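PDB 3TNL: shikimate dehydrogenase from Listeria monocytogenes, which probably catalyses the reversible NADP(H)-linked interconversion of shikimate and 3-dehydroshikimate, a step in the chorismate pathway to the aromatic amino acids. Local coordinates for residues Gly235-Leu247 with Val263-Ala275. Numbering follows the deposited sequence. Where two conformers were deposited one is given.
With NAD (nicotinamide-adenine-dinucleotide), chain H.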
ATOM      1  N   GLY B 235       5.634  19.395  24.695  1.00 17.61           N
ATOM      2  CA  GLY B 235       4.728  20.114  23.813  1.00 18.70           C
ATOM      3  C   GLY B 235       4.642  21.624  24.075  1.00 17.81           C
ATOM      4  O   GLY B 235       3.998  22.362  23.320  1.00 16.71           O
ATOM      5  N   VAL B 236       5.276  22.104  25.149  1.00 17.03           N
ATOM      6  CA  VAL B 236       5.224  23.559  25.455  1.00 15.14           C
ATOM      7  C   VAL B 236       5.927  24.354  24.361  1.00 16.25           C
ATOM      8  O   VAL B 236       7.038  23.975  23.929  1.00 15.87           O
ATOM      9  CB  VAL B 236       5.816  23.837  26.845  1.00 13.85           C
ATOM     10  CG1 VAL B 236       5.697  25.313  27.193  1.00 16.97           C
ATOM     11  CG2 VAL B 236       5.069  22.973  27.884  1.00 16.26           C
ATOM     12  N   GLY B 237       5.244  25.389  23.870  1.00 13.78           N
ATOM     13  CA  GLY B 237       5.728  26.234  22.771  1.00 12.76           C
ATOM     14  C   GLY B 237       5.027  25.953  21.448  1.00 14.11           C
ATOM     15  O   GLY B 237       5.085  26.748  20.538  1.00 14.96           O
ATOM     16  N   MET B 238       4.383  24.788  21.374  1.00 15.02           N
ATOM     17  CA  MET B 238       3.567  24.374  20.220  1.00 17.23           C
ATOM     18  C   MET B 238       2.100  24.331  20.680  1.00 16.05           C
ATOM     19  O   MET B 238       1.806  24.054  21.861  1.00 16.44           O
ATOM     20  CB  MET B 238       4.000  22.944  19.811  1.00 18.69           C
ATOM     21  CG  MET B 238       3.298  22.353  18.630  1.00 19.21           C
ATOM     22  SD  MET B 238       4.053  20.772  18.184  1.00 23.34           S
ATOM     23  CE  MET B 238       3.075  20.265  16.775  1.00 26.81           C
ATOM     24  N   LYS B 239       1.163  24.597  19.772  0.50 17.24           N
ATOM     25  CA  LYS B 239      -0.265  24.522  20.112  0.50 17.27           C
ATOM     26  C   LYS B 239      -0.505  23.218  20.859  0.50 16.05           C
ATOM     27  O   LYS B 239       0.000  22.187  20.417  0.50 16.59           O
ATOM     28  CB  LYS B 239      -1.130  24.573  18.840  0.50 19.34           C
ATOM     29  CG  LYS B 239      -2.586  24.103  19.044  0.50 23.36           C
ATOM     30  CD  LYS B 239      -2.645  22.571  19.250  0.50 27.92           C
ATOM     31  CE  LYS B 239      -4.015  22.067  19.709  0.50 25.64           C
ATOM     32  NZ  LYS B 239      -4.073  20.579  20.055  0.50 26.35           N
ATOM     33  N   PRO B 240      -1.322  23.231  21.941  1.00 15.96           N
ATOM     34  CA  PRO B 240      -2.116  24.333  22.528  1.00 16.35           C
ATOM     35  C   PRO B 240      -1.375  25.233  23.529  1.00 17.39           C
ATOM     36  O   PRO B 240      -2.000  25.957  24.292  1.00 19.26           O
ATOM     37  CB  PRO B 240      -3.248  23.564  23.228  1.00 17.13           C
ATOM     38  CG  PRO B 240      -2.554  22.384  23.759  1.00 19.18           C
ATOM     39  CD  PRO B 240      -1.611  21.970  22.636  1.00 17.44           C
ATOM     40  N   PHE B 241      -0.046  25.211  23.455  1.00 16.51           N
ATOM     41  CA  PHE B 241       0.826  25.957  24.357  1.00 16.40           C
ATOM     42  C   PHE B 241       1.731  26.947  23.606  1.00 15.92           C
ATOM     43  O   PHE B 241       2.863  27.219  24.027  1.00 15.71           O
ATOM     44  CB  PHE B 241       1.708  24.980  25.154  1.00 15.93           C
ATOM     45  CG  PHE B 241       0.953  23.905  25.904  1.00 16.90           C
ATOM     46  CD1 PHE B 241       0.272  24.201  27.074  1.00 19.09           C
ATOM     47  CD2 PHE B 241       0.967  22.617  25.450  1.00 18.79           C
ATOM     48  CE1 PHE B 241      -0.416  23.202  27.786  1.00 22.25           C
ATOM     49  CE2 PHE B 241       0.313  21.632  26.150  1.00 19.85           C
ATOM     50  CZ  PHE B 241      -0.417  21.939  27.298  1.00 23.12           C
ATOM     51  N   GLU B 242       1.266  27.490  22.489  1.00 14.97           N
ATOM     52  CA  GLU B 242       2.080  28.405  21.719  1.00 14.06           C
ATOM     53  C   GLU B 242       2.219  29.709  22.484  1.00 14.88           C
ATOM     54  O   GLU B 242       1.246  30.256  23.042  1.00 16.13           O
ATOM     55  CB  GLU B 242       1.443  28.620  20.340  1.00 16.81           C
ATOM     56  CG  GLU B 242       2.362  29.339  19.387  1.00 16.63           C
ATOM     57  CD  GLU B 242       1.925  29.299  17.937  1.00 18.87           C
ATOM     58  OE1 GLU B 242       0.822  28.776  17.642  1.00 21.68           O
ATOM     59  OE2 GLU B 242       2.666  29.834  17.098  1.00 19.65           O
ATOM     60  N   GLY B 243       3.446  30.222  22.520  1.00 14.91           N
ATOM     61  CA  GLY B 243       3.757  31.475  23.235  1.00 14.20           C
ATOM     62  C   GLY B 243       4.135  31.234  24.692  1.00 14.92           C
ATOM     63  O   GLY B 243       4.468  32.159  25.400  1.00 14.97           O
ATOM     64  N   GLU B 244       4.019  29.976  25.145  1.00 14.26           N
ATOM     65  CA  GLU B 244       4.395  29.577  26.495  1.00 14.91           C
ATOM     66  C   GLU B 244       5.791  28.980  26.519  1.00 14.70           C
ATOM     67  O   GLU B 244       6.286  28.461  25.506  1.00 15.54           O
ATOM     68  CB  GLU B 244       3.425  28.528  27.083  1.00 15.09           C
ATOM     69  CG  GLU B 244       1.942  28.944  27.150  1.00 14.54           C
ATOM     70  CD  GLU B 244       1.052  27.910  27.813  1.00 16.42           C
ATOM     71  OE1 GLU B 244      -0.057  27.623  27.255  1.00 19.01           O
ATOM     72  OE2 GLU B 244       1.455  27.418  28.885  1.00 19.20           O
ATOM     73  N   THR B 245       6.446  29.085  27.678  1.00 14.97           N
ATOM     74  CA  THR B 245       7.744  28.489  27.894  1.00 15.30           C
ATOM     75  C   THR B 245       7.850  27.890  29.305  1.00 16.53           C
ATOM     76  O   THR B 245       7.145  28.322  30.209  1.00 16.15           O
ATOM     77  CB  THR B 245       8.877  29.520  27.641  1.00 15.40           C
ATOM     78  OG1 THR B 245      10.133  28.853  27.756  1.00 16.09           O
ATOM     79  CG2 THR B 245       8.822  30.702  28.618  1.00 16.68           C
ATOM     80  N   LEU B 246       8.690  26.861  29.438  1.00 15.28           N
ATOM     81  CA  LEU B 246       9.059  26.298  30.741  1.00 15.97           C
ATOM     82  C   LEU B 246      10.332  26.949  31.330  1.00 16.44           C
ATOM     83  O   LEU B 246      10.695  26.653  32.443  1.00 18.48           O
ATOM     84  CB  LEU B 246       9.268  24.806  30.636  1.00 16.63           C
ATOM     85  CG  LEU B 246       8.009  23.999  30.282  1.00 16.38           C
ATOM     86  CD1 LEU B 246       8.363  22.522  30.068  1.00 15.63           C
ATOM     87  CD2 LEU B 246       6.864  24.187  31.327  1.00 16.45           C
ATOM     88  N   LEU B 247      10.983  27.871  30.620  1.00 14.96           N
ATOM     89  CA  LEU B 247      12.208  28.507  31.145  1.00 16.94           C
ATOM     90  C   LEU B 247      11.817  29.554  32.190  1.00 17.60           C
ATOM     91  O   LEU B 247      11.064  30.484  31.857  1.00 17.76           O
ATOM     92  CB  LEU B 247      12.977  29.204  30.038  1.00 16.05           C
ATOM     93  CG  LEU B 247      14.270  29.912  30.462  1.00 16.75           C
ATOM     94  CD1 LEU B 247      15.317  28.881  30.894  1.00 18.21           C
ATOM     95  CD2 LEU B 247      14.754  30.794  29.305  1.00 17.77           C
ATOM     96  N   VAL B 263      10.205  21.286  18.836  1.00 15.73           N
ATOM     97  CA  VAL B 263       9.133  21.936  18.097  1.00 15.68           C
ATOM     98  C   VAL B 263       9.698  22.691  16.856  1.00 15.84           C
ATOM     99  O   VAL B 263      10.758  23.311  16.928  1.00 15.08           O
ATOM    100  CB  VAL B 263       8.372  22.957  19.023  1.00 15.66           C
ATOM    101  CG1 VAL B 263       7.335  23.785  18.217  1.00 13.93           C
ATOM    102  CG2 VAL B 263       7.747  22.238  20.245  1.00 16.52           C
ATOM    103  N   TYR B 264       9.008  22.603  15.719  1.00 16.27           N
ATOM    104  CA  TYR B 264       9.382  23.362  14.522  1.00 16.61           C
ATOM    105  C   TYR B 264       8.177  24.068  13.880  1.00 16.15           C
ATOM    106  O   TYR B 264       8.335  24.750  12.874  1.00 17.31           O
ATOM    107  CB  TYR B 264      10.155  22.508  13.494  1.00 18.25           C
ATOM    108  CG  TYR B 264       9.464  21.279  13.028  1.00 18.85           C
ATOM    109  CD1 TYR B 264       8.734  21.273  11.842  1.00 22.86           C
ATOM    110  CD2 TYR B 264       9.501  20.117  13.768  1.00 20.58           C
ATOM    111  CE1 TYR B 264       8.099  20.126  11.416  1.00 22.50           C
ATOM    112  CE2 TYR B 264       8.860  18.983  13.357  1.00 21.55           C
ATOM    113  CZ  TYR B 264       8.162  18.989  12.175  1.00 25.34           C
ATOM    114  OH  TYR B 264       7.518  17.829  11.788  1.00 27.62           O
ATOM    115  N   LYS B 265       6.991  23.885  14.442  1.00 17.89           N
ATOM    116  CA  LYS B 265       5.789  24.660  14.070  1.00 18.00           C
ATOM    117  C   LYS B 265       5.221  25.127  15.445  1.00 16.66           C
ATOM    118  O   LYS B 265       4.594  24.349  16.174  1.00 19.20           O
ATOM    119  CB  LYS B 265       4.765  23.858  13.256  1.00 21.66           C
ATOM    120  CG  LYS B 265       3.661  24.759  12.708  1.00 26.75           C
ATOM    121  CD  LYS B 265       2.624  23.965  11.912  1.00 33.35           C
ATOM    122  CE  LYS B 265       1.506  24.860  11.416  1.00 37.02           C
ATOM    123  NZ  LYS B 265       0.457  24.054  10.706  1.00 40.34           N
ATOM    124  N   PRO B 266       5.475  26.398  15.826  1.00 16.06           N
ATOM    125  CA  PRO B 266       6.189  27.437  15.029  1.00 14.90           C
ATOM    126  C   PRO B 266       7.680  27.205  14.888  1.00 15.54           C
ATOM    127  O   PRO B 266       8.258  26.459  15.675  1.00 15.88           O
ATOM    128  CB  PRO B 266       5.978  28.683  15.866  1.00 17.00           C
ATOM    129  CG  PRO B 266       5.946  28.182  17.244  1.00 17.96           C
ATOM    130  CD  PRO B 266       5.146  26.934  17.157  1.00 17.34           C
ATOM    131  N   THR B 267       8.288  27.839  13.882  1.00 16.70           N
ATOM    132  CA  THR B 267       9.716  27.711  13.623  1.00 16.68           C
ATOM    133  C   THR B 267      10.595  28.359  14.712  1.00 16.49           C
ATOM    134  O   THR B 267      11.776  28.059  14.817  1.00 15.22           O
ATOM    135  CB  THR B 267      10.112  28.223  12.262  1.00 17.25           C
ATOM    136  OG1 THR B 267       9.776  29.621  12.174  1.00 18.67           O
ATOM    137  CG2 THR B 267       9.413  27.436  11.150  1.00 20.07           C
ATOM    138  N   LYS B 268      10.000  29.181  15.571  1.00 16.21           N
ATOM    139  CA  LYS B 268      10.722  29.776  16.695  1.00 15.00           C
ATOM    140  C   LYS B 268       9.779  29.864  17.886  1.00 15.15           C
ATOM    141  O   LYS B 268       8.914  30.735  17.923  1.00 16.08           O
ATOM    142  CB  LYS B 268      11.266  31.149  16.301  1.00 15.98           C
ATOM    143  CG  LYS B 268      12.268  31.737  17.282  1.00 18.21           C
ATOM    144  CD  LYS B 268      12.680  33.167  16.924  1.00 19.92           C
ATOM    145  CE  LYS B 268      13.197  33.289  15.532  1.00 20.93           C
ATOM    146  NZ  LYS B 268      13.862  34.637  15.287  1.00 23.24           N
ATOM    147  N   THR B 269       9.867  28.884  18.774  1.00 15.11           N
ATOM    148  CA  THR B 269       9.086  28.881  19.997  1.00 13.98           C
ATOM    149  C   THR B 269       9.500  30.045  20.890  1.00 15.12           C
ATOM    150  O   THR B 269      10.510  30.707  20.632  1.00 13.56           O
ATOM    151  CB  THR B 269       9.273  27.643  20.812  1.00 13.72           C
ATOM    152  OG1 THR B 269      10.689  27.483  21.042  1.00 15.07           O
ATOM    153  CG2 THR B 269       8.691  26.405  20.095  1.00 14.60           C
ATOM    154  N   ARG B 270       8.687  30.337  21.907  1.00 14.28           N
ATOM    155  CA  ARG B 270       9.050  31.405  22.840  1.00 14.39           C
ATOM    156  C   ARG B 270      10.399  31.115  23.473  1.00 14.72           C
ATOM    157  O   ARG B 270      11.209  32.045  23.640  1.00 14.52           O
ATOM    158  CB  ARG B 270       7.950  31.658  23.879  1.00 14.79           C
ATOM    159  CG  ARG B 270       8.228  32.768  24.872  1.00 15.61           C
ATOM    160  CD  ARG B 270       8.461  34.111  24.209  1.00 17.06           C
ATOM    161  NE  ARG B 270       8.818  35.085  25.231  1.00 16.94           N
ATOM    162  CZ  ARG B 270       9.635  36.115  25.059  1.00 18.74           C
ATOM    163  NH1 ARG B 270       9.924  36.880  26.115  1.00 20.82           N
ATOM    164  NH2 ARG B 270      10.252  36.344  23.894  1.00 20.92           N
ATOM    165  N   LEU B 271      10.667  29.869  23.842  1.00 14.05           N
ATOM    166  CA  LEU B 271      12.001  29.505  24.359  1.00 13.14           C
ATOM    167  C   LEU B 271      13.100  29.950  23.378  1.00 12.71           C
ATOM    168  O   LEU B 271      14.091  30.511  23.830  1.00 12.97           O
ATOM    169  CB  LEU B 271      12.082  28.004  24.594  1.00 13.01           C
ATOM    170  CG  LEU B 271      13.453  27.443  24.976  1.00 12.97           C
ATOM    171  CD1 LEU B 271      13.911  28.033  26.299  1.00 13.96           C
ATOM    172  CD2 LEU B 271      13.385  25.916  25.043  1.00 14.22           C
ATOM    173  N   LEU B 272      12.991  29.589  22.098  1.00 14.69           N
ATOM    174  CA  LEU B 272      14.036  30.001  21.121  1.00 13.95           C
ATOM    175  C   LEU B 272      14.147  31.505  20.997  1.00 14.81           C
ATOM    176  O   LEU B 272      15.251  32.011  20.849  1.00 14.01           O
ATOM    177  CB  LEU B 272      13.874  29.281  19.783  1.00 14.31           C
ATOM    178  CG  LEU B 272      13.942  27.740  19.873  1.00 13.23           C
ATOM    179  CD1 LEU B 272      13.885  27.138  18.438  1.00 18.51           C
ATOM    180  CD2 LEU B 272      15.217  27.269  20.564  1.00 15.82           C
ATOM    181  N   GLU B 273      13.033  32.228  21.081  1.00 13.48           N
ATOM    182  CA  GLU B 273      13.108  33.685  21.046  1.00 14.46           C
ATOM    183  C   GLU B 273      13.947  34.191  22.236  1.00 14.17           C
ATOM    184  O   GLU B 273      14.800  35.055  22.068  1.00 14.78           O
ATOM    185  CB  GLU B 273      11.710  34.331  21.131  1.00 15.68           C
ATOM    186  CG  GLU B 273      10.768  34.133  20.004  1.00 18.88           C
ATOM    187  CD  GLU B 273       9.460  34.907  20.190  1.00 25.10           C
ATOM    188  OE1 GLU B 273       9.341  35.644  21.210  1.00 26.45           O
ATOM    189  OE2 GLU B 273       8.589  34.842  19.269  1.00 26.22           O
ATOM    190  N   ILE B 274      13.671  33.718  23.436  1.00 13.44           N
ATOM    191  CA  ILE B 274      14.391  34.144  24.619  1.00 12.22           C
ATOM    192  C   ILE B 274      15.857  33.790  24.467  1.00 12.76           C
ATOM    193  O   ILE B 274      16.740  34.593  24.783  1.00 14.15           O
ATOM    194  CB  ILE B 274      13.805  33.525  25.907  1.00 12.43           C
ATOM    195  CG1 ILE B 274      12.379  34.021  26.118  1.00 14.08           C
ATOM    196  CG2 ILE B 274      14.679  33.928  27.086  1.00 13.90           C
ATOM    197  CD1 ILE B 274      11.580  33.186  27.164  1.00 15.54           C
ATOM    198  N   ALA B 275      16.140  32.590  23.952  1.00 13.32           N
ATOM    199  CA  ALA B 275      17.522  32.186  23.726  1.00 13.27           C
ATOM    200  C   ALA B 275      18.225  33.131  22.781  1.00 13.92           C
ATOM    201  O   ALA B 275      19.353  33.550  23.034  1.00 13.96           O
ATOM    202  CB  ALA B 275      17.573  30.765  23.197  1.00 16.11           C
TER
HETATM  203  PA  NAD H 292       4.380  12.949  24.730  1.00 22.52           P
HETATM  204  O1A NAD H 292       2.868  13.130  24.827  1.00 24.66           O
HETATM  205  O2A NAD H 292       4.929  11.542  24.592  1.00 22.59           O
HETATM  206  O5B NAD H 292       5.074  13.731  25.968  1.00 21.80           O
HETATM  207  C5B NAD H 292       4.680  15.029  26.415  1.00 17.88           C
HETATM  208  C4B NAD H 292       5.771  15.612  27.320  1.00 17.10           C
HETATM  209  O4B NAD H 292       5.482  16.997  27.569  1.00 17.55           O
HETATM  210  C3B NAD H 292       5.767  14.996  28.706  1.00 15.74           C
HETATM  211  O3B NAD H 292       7.122  15.046  29.219  1.00 17.42           O
HETATM  212  C2B NAD H 292       4.897  15.910  29.537  1.00 15.14           C
HETATM  213  O2B NAD H 292       5.230  15.906  30.918  1.00 17.21           O
HETATM  214  C1B NAD H 292       5.232  17.258  28.933  1.00 15.64           C
HETATM  215  N9A NAD H 292       4.222  18.316  29.055  1.00 16.50           N
HETATM  216  C8A NAD H 292       3.083  18.396  28.327  1.00 20.22           C
HETATM  217  N7A NAD H 292       2.428  19.532  28.648  1.00 19.27           N
HETATM  218  C5A NAD H 292       3.140  20.215  29.579  1.00 15.99           C
HETATM  219  C6A NAD H 292       3.021  21.395  30.284  1.00 15.09           C
HETATM  220  N6A NAD H 292       1.973  22.201  30.084  1.00 18.64           N
HETATM  221  N1A NAD H 292       3.996  21.775  31.139  1.00 16.37           N
HETATM  222  C2A NAD H 292       5.074  20.982  31.357  1.00 16.11           C
HETATM  223  N3A NAD H 292       5.263  19.809  30.711  1.00 15.96           N
HETATM  224  C4A NAD H 292       4.333  19.394  29.821  1.00 15.85           C
HETATM  225  O3  NAD H 292       4.837  13.865  23.501  1.00 22.21           O
HETATM  226  PN  NAD H 292       6.044  13.599  22.473  1.00 23.05           P
HETATM  227  O1N NAD H 292       5.635  12.663  21.362  1.00 27.63           O
HETATM  228  O2N NAD H 292       7.333  13.341  23.255  1.00 22.44           O
HETATM  229  O5D NAD H 292       6.186  15.014  21.715  1.00 25.20           O
HETATM  230  C5D NAD H 292       6.585  16.155  22.465  1.00 25.94           C
HETATM  231  C4D NAD H 292       6.898  17.212  21.425  1.00 25.71           C
HETATM  232  O4D NAD H 292       7.901  16.711  20.524  1.00 30.32           O
HETATM  233  C3D NAD H 292       5.680  17.531  20.572  1.00 30.50           C
HETATM  234  O3D NAD H 292       5.554  18.953  20.479  1.00 34.67           O
HETATM  235  C2D NAD H 292       5.991  16.919  19.216  1.00 31.18           C
HETATM  236  O2D NAD H 292       5.327  17.594  18.124  1.00 32.23           O
HETATM  237  C1D NAD H 292       7.511  17.026  19.175  1.00 30.00           C
HETATM  238  N1N NAD H 292       8.209  16.083  18.299  1.00 31.14           N
HETATM  239  C2N NAD H 292       9.012  16.552  17.326  1.00 30.79           C
HETATM  240  C3N NAD H 292       9.704  15.681  16.492  1.00 28.23           C
HETATM  241  C7N NAD H 292      10.604  16.173  15.405  1.00 31.70           C
HETATM  242  O7N NAD H 292      10.846  15.367  14.508  1.00 33.03           O
HETATM  243  N7N NAD H 292      11.125  17.417  15.466  1.00 23.40           N
HETATM  244  C4N NAD H 292       9.551  14.297  16.672  1.00 30.95           C
HETATM  245  C5N NAD H 292       8.719  13.836  17.687  1.00 30.35           C
HETATM  246  C6N NAD H 292       8.046  14.753  18.495  1.00 31.03           C
HETATM  247  O   HOH W   1       5.844  29.313  21.248  1.00 15.07           O
HETATM  248  O   HOH W   2       2.010  24.879  16.892  1.00 23.40           O
HETATM  249  O   HOH W   3       8.596  27.951  24.269  1.00 15.37           O
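Val263 meets Met238 with both of its methyls: CG1 and CG2 each lie 3.8 Å from Met238 CB. The methionine chain is extended throughout (chi1 -179°), which carries it past Lys265 to the cofactor, where SD stands 3.3 Å from O3D of NAD. Lys265 contributes its carbonyl: O lies 3.4 Å from Met238 CG and takes a hydrogen bond from a water that accepts from Lys239 N. The ring of Pro266, after a cis peptide bond, touches two oxygens, CD lying 3.4 Å from Gly237 O and CG 3.7 Å from Glu242 OE2. Thr269 caps the helix by accepting from Leu272 N, and its OG1 also bonds Asp261; its methyl CG2 sits 3.6 Å from Gly237 O. At the opening turn of the helix, a second water accepts from Arg270 N and Gly243 N while donating to Gly237 O, and a third joins Leu271 N to Glu244 O, so water satisfies two amides of that turn. The side chains of Leu271 and Thr245 cross at about a right angle, with Leu271 CB 3.8 Å from Thr245 OG1, which accepts from Leu247 N in an ST turn. Ile274 CD1 and Thr245 CG2 meet tip to tip, while Ile274 CG2 lies 3.8 Å from Leu247 CD2. Both segments follow the C-terminal ends of neighbouring parallel strands, 229-232 and 258-261, the end of a Rossmann-type sheet at which the dinucleotide binds.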